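Local coordinates for fanconi-associated nuclease 1 homolog (Pseudomonas aeruginosa, PDB 5Y7Q), which belongs to the Fanconi-associated nuclease 1 family, joining HTH-type, SAP-type and VRR-NUC domains in one largely helical chain, at residues A[469-474]-A[498-503]; A[416-421]-A[460-465]; A[412-417]-A[494-499]. All coordinates share one frame; numbering follows the deposited sequence.

In the fold
The three contacts tie together neighbouring helices and a loop in and around the VRR-NUC domain, all on one side of the chain's centre. Contacts 1 and 3 share helix 493-502, centres about 6 Å apart; contacts 2 and 3 share helix 409-418, centres about 12 Å apart. A salt bridge, Arg472 NE to Glu497 OE1 at 2.6 Å, links contacts 1 and 3, and Leu414 CD1 meets Leu503 CD1 at 3.9 Å. Contacts 1 and 2, about 10 Å between centres, are bridged by a long, weak ion pair from Arg474 to Glu421. The bound nucleic acid lies about 11, 13 and 18 Å from the nearest atoms of contacts 3, 2 and 1 respectively.

Contact 1 (A[469-474]-A[498-503]); sequences DAIRCR and QALDCL
Leu500 sets its CG anti to its own carbonyl carbon (chi1 -79°), which carries the isobutyl group across to Ile471 and Arg472, while a bend at chi3 (-144°) brings the Arg472 guanidinium beside the leucine. The two helices form an antiparallel pair within the VRR-NUC domain, their axes 11.3 Å apart at closest approach and running at 169° to each other. Leu500 uses both branches. CD2 slides past Ile471, reaching its CG2 at 4.1 Å, and CD1 lies against the arginine chain, 3.6 Å from Arg472 NE and 3.9 Å from Arg472 CG, at a slant to the guanidinium plane. On the buried side, Ile471 also packs on Leu417 and Leu418 of helix 409-418.

The partly exposed side is polar. NE of Arg472 makes a salt bridge to OE1 of Glu497, one turn back from Asp501, and this link between the two helices probably restrains the guanidinium's rotation. Asp501 itself stays at longer range, its OD2 4.4 Å from Arg472 NH2 and near the guanidinium plane. Within its own helix, Arg472 NH1 meets Asp469 OD1 at 2.6 Å, edge-on in the guanidinium plane.

Contact 2 (A[416-421]-A[460-465]); sequences GLLCWE and GRLEDG
Leu418, near the end of helix 409-418, reaches both Arg461 and Leu462 in the loop that joins helix 452-460 to helix 467-478, in the VRR-NUC region. The apolar part comes first. Leu418 holds its CG opposite the backbone N (chi1 -175°), so the side chain extends toward the loop and its two methyls divide the work. CD2 lies against the branch point of Leu462, 3.8 Å from its CG and 3.9 Å from its CD2, the two side chains crossing at a slant. CD1 takes the aliphatic stem of Arg461, 4.1 Å from CD. Behind this pair stands helix 505-517, where Phe512 packs on Leu418 while Leu508 and Arg509 pack on Leu462.

The charged part is looser. Beyond CD the Arg461 chain bends, chi3 being 94°, and its guanidinium lies along helix 467-478, against Ala470 and Arg474. Glu421 OE1 is 5.4 Å from Arg461 NH1, opposite in charge but too far for a salt bridge. Arg474 comes close to the same arginine, and Glu421, in weak ion pairing with Arg474, probably offsets some of the like charge between them.

Of the backbone bonds, Glu463 N donates to Gly460 O where helix 452-460 gives way to the loop.

What joins helix and loop directly is therefore aliphatic packing, with electrostatics acting over longer distances toward the exposed side.

Contact 3 (A[412-417]-A[494-499]); sequences NSLFGL and ELLEQA
Leu414 and Leu496 are the residues whose CA atoms are nearest between 412-417 and 494-499, at 8.5 Å, and both backbones are regular there, with Gly416 N bonded to Asn412 O and Ala499 N to Leu495 O.

Leu414 does most of the reaching. Its CB points at the other helix, and its two methyls fork over two residues a helical turn apart: CD2 meets Leu496 CD1 at 3.9 Å, and CD1 comes to 4.4 Å from the CB of Ala499. The alanine offers one methyl, a looser touch than that on Leu496. Leu496 starts less directly. Its CB does not face helix 409-418, but with CG swung away from the backbone N (chi1 -174°) the CD1 branch is brought round to the leucine, and the two side chains cross at an angle.

Although 76 residues lie between the two segments in sequence, helix 493-502, in the VRR-NUC region of the fold, packs on helix 409-418. They meet through aliphatic side chains, with helix 467-478 alongside. Tyr475 of that helix touches both Leu417 and Leu496, and Phe512 of helix 505-517 packs on Leu414.

Leu417, one turn beyond Leu414, also directs its CB toward helix 493-502. Its CD1 stops 4.8 Å from Leu496 CD1, short of real contact.

Ser413 OG, buried, is hydrogen-bonded to Gly409 O in the preceding turn and to the backbone N of Tyr487, which joins helix 409-418 to the loop leading into helix 493-502.

Contact 1 (A[469-474]-A[498-503])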
loop_
_atom_site.group_PDB
_atom_site.type_symbol
_atom_site.label_atom_id
_atom_site.label_comp_id
_atom_site.label_asym_id
_atom_site.label_seq_id
_atom_site.Cartn_x
_atom_site.Cartn_y
_atom_site.Cartn_z
ATOM N N ASP A 469 13.815 24.920 -16.219
ATOM C CA ASP A 469 13.918 24.173 -17.471
ATOM C C ASP A 469 14.006 22.676 -17.206
ATOM O O ASP A 469 13.382 21.877 -17.910
ATOM C CB ASP A 469 15.126 24.648 -18.285
ATOM C CG ASP A 469 14.931 26.044 -18.844
ATOM O OD1 ASP A 469 13.753 26.464 -18.938
ATOM O OD2 ASP A 469 15.943 26.716 -19.186
ATOM N N ALA A 470 14.763 22.291 -16.179
ATOM C CA ALA A 470 14.965 20.885 -15.873
ATOM C C ALA A 470 13.642 20.211 -15.530
ATOM O O ALA A 470 13.360 19.093 -15.978
ATOM C CB ALA A 470 15.959 20.763 -14.722
ATOM N N ILE A 471 12.805 20.901 -14.766
ATOM C CA ILE A 471 11.519 20.347 -14.388
ATOM C C ILE A 471 10.566 20.303 -15.578
ATOM O O ILE A 471 9.819 19.339 -15.737
ATOM C CB ILE A 471 10.955 21.146 -13.202
ATOM C CG1 ILE A 471 11.532 20.578 -11.900
ATOM C CG2 ILE A 471 9.444 21.179 -13.207
ATOM C CD1 ILE A 471 11.470 21.542 -10.738
ATOM N N ARG A 472 10.562 21.326 -16.433
ATOM C CA ARG A 472 9.686 21.271 -17.607
ATOM C C ARG A 472 10.077 20.125 -18.534
ATOM O O ARG A 472 9.208 19.444 -19.097
ATOM C CB ARG A 472 9.706 22.593 -18.384
ATOM C CG ARG A 472 8.918 23.740 -17.775
ATOM C CD ARG A 472 9.068 25.017 -18.598
ATOM N NE ARG A 472 9.106 26.205 -17.746
ATOM C CZ ARG A 472 10.181 26.973 -17.580
ATOM N NH1 ARG A 472 11.313 26.692 -18.220
ATOM N NH2 ARG A 472 10.125 28.034 -16.780
ATOM N N CYS A 473 11.382 19.886 -18.703
ATOM C CA CYS A 473 11.795 18.797 -19.577
ATOM C C CYS A 473 11.511 17.444 -18.942
ATOM O O CYS A 473 11.023 16.535 -19.619
ATOM C CB CYS A 473 13.262 18.937 -19.956
ATOM S SG CYS A 473 13.406 20.030 -21.381
ATOM N N ARG A 474 11.798 17.292 -17.646
ATOM C CA ARG A 474 11.441 16.051 -16.975
ATOM C C ARG A 474 9.942 15.821 -17.057
ATOM O O ARG A 474 9.499 14.689 -17.258
ATOM C CB ARG A 474 11.913 16.080 -15.520
ATOM C CG ARG A 474 12.626 14.805 -15.048
ATOM C CD ARG A 474 13.958 14.530 -15.754
ATOM N NE ARG A 474 14.876 15.672 -15.722
ATOM C CZ ARG A 474 15.398 16.256 -16.804
ATOM N NH1 ARG A 474 15.102 15.793 -18.016
ATOM N NH2 ARG A 474 16.223 17.300 -16.682
ATOM N N GLN A 498 2.641 28.455 -13.236
ATOM C CA GLN A 498 2.433 29.344 -12.094
ATOM C C GLN A 498 3.266 28.910 -10.892
ATOM O O GLN A 498 3.916 29.742 -10.253
ATOM C CB GLN A 498 0.948 29.413 -11.743
ATOM C CG GLN A 498 0.120 29.912 -12.910
ATOM C CD GLN A 498 -1.354 30.006 -12.599
ATOM O OE1 GLN A 498 -1.857 29.322 -11.715
ATOM N NE2 GLN A 498 -2.057 30.871 -13.328
ATOM N N ALA A 499 3.305 27.607 -10.593
ATOM C CA ALA A 499 4.143 27.162 -9.485
ATOM C C ALA A 499 5.611 27.508 -9.728
ATOM O O ALA A 499 6.297 28.003 -8.826
ATOM C CB ALA A 499 3.962 25.668 -9.266
ATOM N N LEU A 500 6.089 27.323 -10.958
ATOM C CA LEU A 500 7.499 27.535 -11.251
ATOM C C LEU A 500 7.877 28.987 -11.054
ATOM O O LEU A 500 8.912 29.302 -10.452
ATOM C CB LEU A 500 7.812 27.102 -12.675
ATOM C CG LEU A 500 7.976 25.600 -12.910
ATOM C CD1 LEU A 500 8.700 25.388 -14.231
ATOM C CD2 LEU A 500 8.747 24.935 -11.783
ATOM N N ASP A 501 7.064 29.887 -11.585
ATOM C CA ASP A 501 7.456 31.281 -11.577
ATOM C C ASP A 501 7.084 32.006 -10.285
ATOM O O ASP A 501 7.711 33.023 -9.969
ATOM C CB ASP A 501 6.889 31.956 -12.833
ATOM C CG ASP A 501 7.567 31.430 -14.133
ATOM O OD1 ASP A 501 8.659 31.944 -14.502
ATOM O OD2 ASP A 501 7.022 30.492 -14.775
ATOM N N CYS A 502 6.112 31.502 -9.515
ATOM C CA CYS A 502 5.735 32.139 -8.255
ATOM C C CYS A 502 6.391 31.553 -7.008
ATOM O O CYS A 502 6.336 32.194 -5.958
ATOM C CB CYS A 502 4.217 32.079 -8.053
ATOM S SG CYS A 502 3.248 33.068 -9.196
ATOM N N LEU A 503 7.021 30.382 -7.072
ATOM C CA LEU A 503 7.551 29.779 -5.854
ATOM C C LEU A 503 9.038 30.052 -5.741
ATOM O O LEU A 503 9.797 29.707 -6.662
ATOM C CB LEU A 503 7.299 28.275 -5.828
ATOM C CG LEU A 503 5.856 27.808 -5.579
ATOM C CD1 LEU A 503 5.731 26.300 -5.689
ATOM C CD2 LEU A 503 5.368 28.287 -4.230
#

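Contact 2 (A[416-421]-A[460-465])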
loop_
_atom_site.group_PDB
_atom_site.type_symbol
_atom_site.label_atom_id
_atom_site.label_comp_id
_atom_site.label_asym_id
_atom_site.label_seq_id
_atom_site.Cartn_x
_atom_site.Cartn_y
_atom_site.Cartn_z
ATOM N N GLY A 416 9.627 15.333 -7.126
ATOM C CA GLY A 416 9.851 14.136 -7.901
ATOM C C GLY A 416 10.304 14.439 -9.308
ATOM O O GLY A 416 11.041 13.648 -9.913
ATOM N N LEU A 417 9.878 15.582 -9.846
ATOM C CA LEU A 417 10.349 15.996 -11.156
ATOM C C LEU A 417 11.812 16.398 -11.102
ATOM O O LEU A 417 12.623 15.948 -11.926
ATOM C CB LEU A 417 9.482 17.133 -11.682
ATOM C CG LEU A 417 8.171 16.523 -12.184
ATOM C CD1 LEU A 417 7.139 17.623 -12.420
ATOM C CD2 LEU A 417 8.402 15.650 -13.461
ATOM N N LEU A 418 12.181 17.253 -10.146
ATOM C CA LEU A 418 13.574 17.688 -10.120
ATOM C C LEU A 418 14.487 16.499 -9.871
ATOM O O LEU A 418 15.473 16.286 -10.596
ATOM C CB LEU A 418 13.784 18.770 -9.058
ATOM C CG LEU A 418 15.152 19.423 -8.973
ATOM C CD1 LEU A 418 15.640 19.936 -10.345
ATOM C CD2 LEU A 418 15.081 20.554 -7.949
ATOM N N CYS A 419 14.120 15.672 -8.899
ATOM C CA CYS A 419 14.985 14.629 -8.384
ATOM C C CYS A 419 14.764 13.289 -9.054
ATOM O O CYS A 419 15.292 12.281 -8.578
ATOM C CB CYS A 419 14.812 14.529 -6.878
ATOM S SG CYS A 419 15.594 15.930 -6.097
ATOM N N TRP A 420 13.970 13.265 -10.124
ATOM C CA TRP A 420 13.669 12.041 -10.862
ATOM C C TRP A 420 14.903 11.185 -11.143
ATOM O O TRP A 420 14.884 9.964 -10.946
ATOM C CB TRP A 420 13.004 12.422 -12.174
ATOM C CG TRP A 420 12.477 11.294 -12.904
ATOM C CD1 TRP A 420 13.158 10.479 -13.756
ATOM C CD2 TRP A 420 11.125 10.838 -12.895
ATOM N NE1 TRP A 420 12.308 9.527 -14.276
ATOM C CE2 TRP A 420 11.053 9.728 -13.761
ATOM C CE3 TRP A 420 9.971 11.253 -12.233
ATOM C CZ2 TRP A 420 9.864 9.028 -13.982
ATOM C CZ3 TRP A 420 8.781 10.547 -12.451
ATOM C CH2 TRP A 420 8.740 9.457 -13.317
ATOM N N GLU A 421 15.980 11.806 -11.630
ATOM C CA GLU A 421 17.139 11.036 -12.056
ATOM C C GLU A 421 17.862 10.398 -10.885
ATOM O O GLU A 421 18.551 9.389 -11.075
ATOM C CB GLU A 421 18.093 11.913 -12.871
ATOM C CG GLU A 421 18.033 11.635 -14.370
ATOM C CD GLU A 421 17.311 12.720 -15.161
ATOM O OE1 GLU A 421 17.619 13.917 -14.955
ATOM O OE2 GLU A 421 16.442 12.367 -15.996
ATOM N N GLY A 460 20.856 20.997 -6.429
ATOM C CA GLY A 460 21.717 22.099 -6.799
ATOM C C GLY A 460 21.121 22.987 -7.868
ATOM O O GLY A 460 21.269 24.207 -7.806
ATOM N N ARG A 461 20.394 22.404 -8.832
ATOM C CA ARG A 461 19.835 23.228 -9.904
ATOM C C ARG A 461 18.917 24.324 -9.376
ATOM O O ARG A 461 18.547 25.219 -10.146
ATOM C CB ARG A 461 19.064 22.384 -10.922
ATOM C CG ARG A 461 19.745 21.089 -11.333
ATOM C CD ARG A 461 19.103 20.452 -12.566
ATOM N NE ARG A 461 19.787 20.864 -13.789
ATOM C CZ ARG A 461 19.693 20.231 -14.956
ATOM N NH1 ARG A 461 18.937 19.139 -15.067
ATOM N NH2 ARG A 461 20.364 20.690 -16.011
ATOM N N LEU A 462 18.545 24.276 -8.091
ATOM C CA LEU A 462 17.779 25.356 -7.490
ATOM C C LEU A 462 18.621 26.614 -7.245
ATOM O O LEU A 462 18.059 27.715 -7.177
ATOM C CB LEU A 462 17.160 24.873 -6.176
ATOM C CG LEU A 462 16.084 23.787 -6.130
ATOM C CD1 LEU A 462 15.881 23.324 -4.698
ATOM C CD2 LEU A 462 14.766 24.278 -6.698
ATOM N N GLU A 463 19.949 26.479 -7.107
ATOM C CA GLU A 463 20.821 27.618 -6.809
ATOM C C GLU A 463 21.131 28.443 -8.061
ATOM O O GLU A 463 21.151 29.680 -8.004
ATOM C CB GLU A 463 22.109 27.127 -6.138
ATOM C CG GLU A 463 21.888 26.003 -5.101
ATOM C CD GLU A 463 20.986 26.401 -3.914
ATOM O OE1 GLU A 463 21.490 27.103 -3.016
ATOM O OE2 GLU A 463 19.792 26.004 -3.858
ATOM N N ASP A 464 21.376 27.788 -9.196
ATOM C CA ASP A 464 21.366 28.464 -10.487
ATOM C C ASP A 464 19.923 28.577 -10.975
ATOM O O ASP A 464 18.965 28.313 -10.242
ATOM C CB ASP A 464 22.243 27.723 -11.482
ATOM C CG ASP A 464 22.585 26.339 -11.018
ATOM O OD1 ASP A 464 22.821 26.172 -9.801
ATOM O OD2 ASP A 464 22.618 25.418 -11.862
ATOM N N GLY A 465 19.738 28.992 -12.229
ATOM C CA GLY A 465 18.380 29.106 -12.736
ATOM C C GLY A 465 17.808 27.818 -13.279
ATOM O O GLY A 465 16.579 27.685 -13.374
#

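Contact 3 (A[412-417]-A[494-499])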
loop_
_atom_site.group_PDB
_atom_site.type_symbol
_atom_site.label_atom_id
_atom_site.label_comp_id
_atom_site.label_asym_id
_atom_site.label_seq_id
_atom_site.Cartn_x
_atom_site.Cartn_y
_atom_site.Cartn_z
ATOM N N ASN A 412 5.266 17.785 -3.600
ATOM C CA ASN A 412 5.864 16.479 -3.858
ATOM C C ASN A 412 6.146 16.304 -5.337
ATOM O O ASN A 412 7.219 15.821 -5.711
ATOM C CB ASN A 412 4.977 15.350 -3.352
ATOM C CG ASN A 412 4.899 15.317 -1.855
ATOM O OD1 ASN A 412 5.487 16.162 -1.188
ATOM N ND2 ASN A 412 4.146 14.370 -1.313
ATOM N N SER A 413 5.225 16.742 -6.201
ATOM C CA SER A 413 5.472 16.596 -7.628
ATOM C C SER A 413 6.728 17.338 -8.039
ATOM O O SER A 413 7.621 16.761 -8.660
ATOM C CB SER A 413 4.268 17.075 -8.420
ATOM O OG SER A 413 3.224 16.126 -8.293
ATOM N N LEU A 414 6.827 18.621 -7.691
ATOM C CA LEU A 414 8.022 19.381 -8.035
ATOM C C LEU A 414 9.280 18.665 -7.559
ATOM O O LEU A 414 10.300 18.641 -8.264
ATOM C CB LEU A 414 7.929 20.788 -7.439
ATOM C CG LEU A 414 6.818 21.642 -8.043
ATOM C CD1 LEU A 414 6.620 22.883 -7.230
ATOM C CD2 LEU A 414 7.166 21.994 -9.457
ATOM N N PHE A 415 9.217 18.045 -6.380
ATOM C CA PHE A 415 10.370 17.294 -5.890
ATOM C C PHE A 415 10.661 16.089 -6.776
ATOM O O PHE A 415 11.816 15.833 -7.147
ATOM C CB PHE A 415 10.129 16.838 -4.463
ATOM C CG PHE A 415 11.119 15.835 -3.992
ATOM C CD1 PHE A 415 12.431 16.210 -3.735
ATOM C CD2 PHE A 415 10.750 14.518 -3.798
ATOM C CE1 PHE A 415 13.364 15.283 -3.285
ATOM C CE2 PHE A 415 11.672 13.582 -3.358
ATOM C CZ PHE A 415 12.986 13.967 -3.098
ATOM N N GLY A 416 9.627 15.333 -7.126
ATOM C CA GLY A 416 9.851 14.136 -7.901
ATOM C C GLY A 416 10.304 14.439 -9.308
ATOM O O GLY A 416 11.041 13.648 -9.913
ATOM N N LEU A 417 9.878 15.582 -9.846
ATOM C CA LEU A 417 10.349 15.996 -11.156
ATOM C C LEU A 417 11.812 16.398 -11.102
ATOM O O LEU A 417 12.623 15.948 -11.926
ATOM C CB LEU A 417 9.482 17.133 -11.682
ATOM C CG LEU A 417 8.171 16.523 -12.184
ATOM C CD1 LEU A 417 7.139 17.623 -12.420
ATOM C CD2 LEU A 417 8.402 15.650 -13.461
ATOM N N GLU A 494 -0.641 24.595 -16.661
ATOM C CA GLU A 494 -0.820 25.928 -16.087
ATOM C C GLU A 494 -0.424 25.957 -14.614
ATOM O O GLU A 494 0.309 26.851 -14.173
ATOM C CB GLU A 494 -2.262 26.408 -16.276
ATOM C CG GLU A 494 -2.845 26.147 -17.673
ATOM C CD GLU A 494 -2.266 27.038 -18.780
ATOM O OE1 GLU A 494 -1.435 27.930 -18.485
ATOM O OE2 GLU A 494 -2.657 26.848 -19.957
ATOM N N LEU A 495 -0.874 24.985 -13.831
ATOM C CA LEU A 495 -0.447 24.966 -12.435
ATOM C C LEU A 495 1.064 24.770 -12.313
ATOM O O LEU A 495 1.686 25.288 -11.378
ATOM C CB LEU A 495 -1.210 23.885 -11.655
ATOM C CG LEU A 495 -0.587 23.545 -10.300
ATOM C CD1 LEU A 495 -0.618 24.727 -9.332
ATOM C CD2 LEU A 495 -1.210 22.329 -9.687
ATOM N N LEU A 496 1.678 24.058 -13.260
ATOM C CA LEU A 496 3.131 23.921 -13.261
ATOM C C LEU A 496 3.807 25.265 -13.486
ATOM O O LEU A 496 4.762 25.614 -12.788
ATOM C CB LEU A 496 3.574 22.942 -14.340
ATOM C CG LEU A 496 5.074 22.667 -14.287
ATOM C CD1 LEU A 496 5.429 22.102 -12.917
ATOM C CD2 LEU A 496 5.484 21.710 -15.403
ATOM N N GLU A 497 3.343 26.018 -14.483
ATOM C CA GLU A 497 4.030 27.250 -14.843
ATOM C C GLU A 497 3.872 28.288 -13.735
ATOM O O GLU A 497 4.858 28.895 -13.282
ATOM C CB GLU A 497 3.508 27.760 -16.191
ATOM C CG GLU A 497 4.586 27.964 -17.288
ATOM C CD GLU A 497 5.520 26.754 -17.495
ATOM O OE1 GLU A 497 6.698 26.828 -17.072
ATOM O OE2 GLU A 497 5.086 25.736 -18.088
ATOM N N GLN A 498 2.641 28.455 -13.236
ATOM C CA GLN A 498 2.433 29.344 -12.094
ATOM C C GLN A 498 3.266 28.910 -10.892
ATOM O O GLN A 498 3.916 29.742 -10.253
ATOM C CB GLN A 498 0.948 29.413 -11.743
ATOM C CG GLN A 498 0.120 29.912 -12.910
ATOM C CD GLN A 498 -1.354 30.006 -12.599
ATOM O OE1 GLN A 498 -1.857 29.322 -11.715
ATOM N NE2 GLN A 498 -2.057 30.871 -13.328
ATOM N N ALA A 499 3.305 27.607 -10.593
ATOM C CA ALA A 499 4.143 27.162 -9.485
ATOM C C ALA A 499 5.611 27.508 -9.728
ATOM O O ALA A 499 6.297 28.003 -8.826
ATOM C CB ALA A 499 3.962 25.668 -9.266
#